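Local coordinates for protein cytochrome P450 RhF (Acinetobacter radioresistens, PDB 6RO8) that probably acts as a heme-thiolate monooxygenase, its P450 heme domain being one part of a longer self-sufficient enzyme that also carries a 2Fe-2S ferredoxin-type region, at residues E222-V227 / Y259-M264. Sequence-based numbering, arbitrary orientation.
Sequences EYSGRV and YLHSMM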
# COMPACT_ATOMS: atom_id res chain seq x y z
N GLU A 222 -15.58 4.79 -14.78
CA GLU A 222 -16.02 5.72 -15.81
C GLU A 222 -15.14 6.96 -15.84
O GLU A 222 -14.75 7.43 -16.92
CB GLU A 222 -17.46 6.11 -15.57
CG GLU A 222 -18.08 6.85 -16.72
CD GLU A 222 -19.57 6.96 -16.55
OE1 GLU A 222 -20.00 7.35 -15.45
OE2 GLU A 222 -20.31 6.63 -17.51
N TYR A 223 -14.81 7.51 -14.67
CA TYR A 223 -13.94 8.68 -14.60
C TYR A 223 -12.61 8.42 -15.30
O TYR A 223 -12.19 9.20 -16.17
CB TYR A 223 -13.72 9.09 -13.14
CG TYR A 223 -12.77 10.26 -12.98
CD1 TYR A 223 -13.21 11.57 -13.19
CD2 TYR A 223 -11.44 10.07 -12.63
CE1 TYR A 223 -12.35 12.65 -13.05
CE2 TYR A 223 -10.56 11.14 -12.50
CZ TYR A 223 -11.03 12.43 -12.71
OH TYR A 223 -10.19 13.51 -12.58
N SER A 224 -11.92 7.33 -14.93
CA SER A 224 -10.63 6.94 -15.50
C SER A 224 -10.76 6.79 -17.00
O SER A 224 -9.82 7.12 -17.74
CB SER A 224 -10.13 5.65 -14.82
OG SER A 224 -11.22 4.81 -14.48
N GLY A 225 -11.92 6.33 -17.47
CA GLY A 225 -12.14 6.29 -18.90
C GLY A 225 -12.06 7.66 -19.55
O GLY A 225 -11.31 7.85 -20.51
N ARG A 226 -12.87 8.61 -19.07
CA ARG A 226 -12.87 9.96 -19.62
C ARG A 226 -11.46 10.58 -19.57
O ARG A 226 -11.02 11.23 -20.53
CB ARG A 226 -13.89 10.83 -18.85
CG ARG A 226 -14.08 12.28 -19.38
CD ARG A 226 -14.66 13.26 -18.33
NE ARG A 226 -13.74 13.56 -17.23
CZ ARG A 226 -13.67 14.73 -16.59
NH1 ARG A 226 -14.44 15.75 -16.98
NH2 ARG A 226 -12.79 14.90 -15.60
N VAL A 227 -10.73 10.34 -18.48
CA VAL A 227 -9.37 10.87 -18.34
C VAL A 227 -8.46 10.29 -19.41
O VAL A 227 -7.81 11.02 -20.16
CB VAL A 227 -8.82 10.57 -16.93
CG1 VAL A 227 -7.39 11.08 -16.81
CG2 VAL A 227 -9.69 11.20 -15.87
N TYR A 259 -5.33 -2.73 -20.39
CA TYR A 259 -4.31 -2.40 -19.40
C TYR A 259 -4.27 -0.90 -19.16
O TYR A 259 -4.11 -0.46 -18.03
CB TYR A 259 -2.93 -2.91 -19.83
CG TYR A 259 -1.86 -2.22 -19.02
CD1 TYR A 259 -1.58 -2.63 -17.72
CD2 TYR A 259 -1.17 -1.13 -19.54
CE1 TYR A 259 -0.61 -1.98 -16.98
CE2 TYR A 259 -0.23 -0.47 -18.81
CZ TYR A 259 0.06 -0.89 -17.53
OH TYR A 259 1.02 -0.21 -16.83
N LEU A 260 -4.43 -0.11 -20.22
CA LEU A 260 -4.44 1.34 -20.04
C LEU A 260 -5.56 1.76 -19.12
O LEU A 260 -5.34 2.51 -18.16
CB LEU A 260 -4.55 2.04 -21.40
CG LEU A 260 -3.23 2.28 -22.14
CD1 LEU A 260 -2.47 0.98 -22.39
CD2 LEU A 260 -3.51 3.02 -23.45
N HIS A 261 -6.77 1.27 -19.37
CA HIS A 261 -7.90 1.67 -18.56
C HIS A 261 -7.80 1.09 -17.16
O HIS A 261 -8.07 1.79 -16.17
CB HIS A 261 -9.19 1.23 -19.26
CG HIS A 261 -10.42 1.90 -18.73
ND1 HIS A 261 -11.62 1.88 -19.40
CD2 HIS A 261 -10.64 2.59 -17.58
CE1 HIS A 261 -12.52 2.53 -18.70
NE2 HIS A 261 -11.96 2.97 -17.59
N SER A 262 -7.40 -0.18 -17.05
CA SER A 262 -7.26 -0.80 -15.73
C SER A 262 -6.16 -0.13 -14.92
O SER A 262 -6.35 0.19 -13.74
CB SER A 262 -7.01 -2.30 -15.89
OG SER A 262 -8.13 -2.96 -16.51
N MET A 263 -4.99 0.11 -15.53
CA MET A 263 -3.90 0.73 -14.79
C MET A 263 -4.27 2.15 -14.38
O MET A 263 -3.96 2.58 -13.27
CB MET A 263 -2.61 0.71 -15.62
CG MET A 263 -1.36 1.21 -14.86
SD MET A 263 -0.98 0.23 -13.39
CE MET A 263 0.78 0.03 -13.53
N MET A 264 -4.94 2.90 -15.26
CA MET A 264 -5.40 4.24 -14.90
C MET A 264 -6.06 4.22 -13.53
O MET A 264 -5.63 4.93 -12.61
CB MET A 264 -6.37 4.78 -15.95
CG MET A 264 -5.75 5.71 -16.98
SD MET A 264 -4.94 7.18 -16.29
CE MET A 264 -6.36 8.04 -15.66
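The long helix 207-233 packs against the N-terminal half of helix 257-270, which in the cytochrome P450 fold corresponds to the start of the helix called I, running on past the heme; by the same topology the longer partner is the G helix. Five residues make the contact: Ser224, Gly225 and Val227 on one helix, His261 and Met264 on the other. The axes of segments 222-227 and 259-264 approach to 9.1 Å, with 121° between their directions, closer to antiparallel than parallel. At the more polar end, the imidazole of His261 comes up against the Gly225 backbone, where no side chain intervenes, and CE1 lies 3.8 Å from the Gly225 CA. The ring gets there because chi1 of -164° sets CG anti to the backbone N and extends the side chain toward the other helix. Its NE2 also sits 3.4 Å from Gly225 N, but the angle is too poor for a bond. Instead NE2 hydrogen-bonds to the carbonyl oxygen of Trp221, one turn back along the partner helix, and the imidazole stacks on the Trp221 ring. Ser224 OG lies near the imidazole plane at the ring edge, 3.7 Å from His261 NE2 and not bonded to it; its hydrogen bonds run to carbonyls of its own helix, at Phe220 and Trp221. Further along the interface, Ser224 CB lies 4.0 Å from Met264 CB. The bent Met264 chain carries its CE methyl to Val227 CG1 at 3.4 Å. Leu228 and Met241 also touch the Met264 side chain. Dispersion forces thus join Met264 to Val227, whereas the bond from His261 to a carbonyl, which can only accept, implies that NE2 carries a hydrogen; bond and stack together limit rotation of the ring.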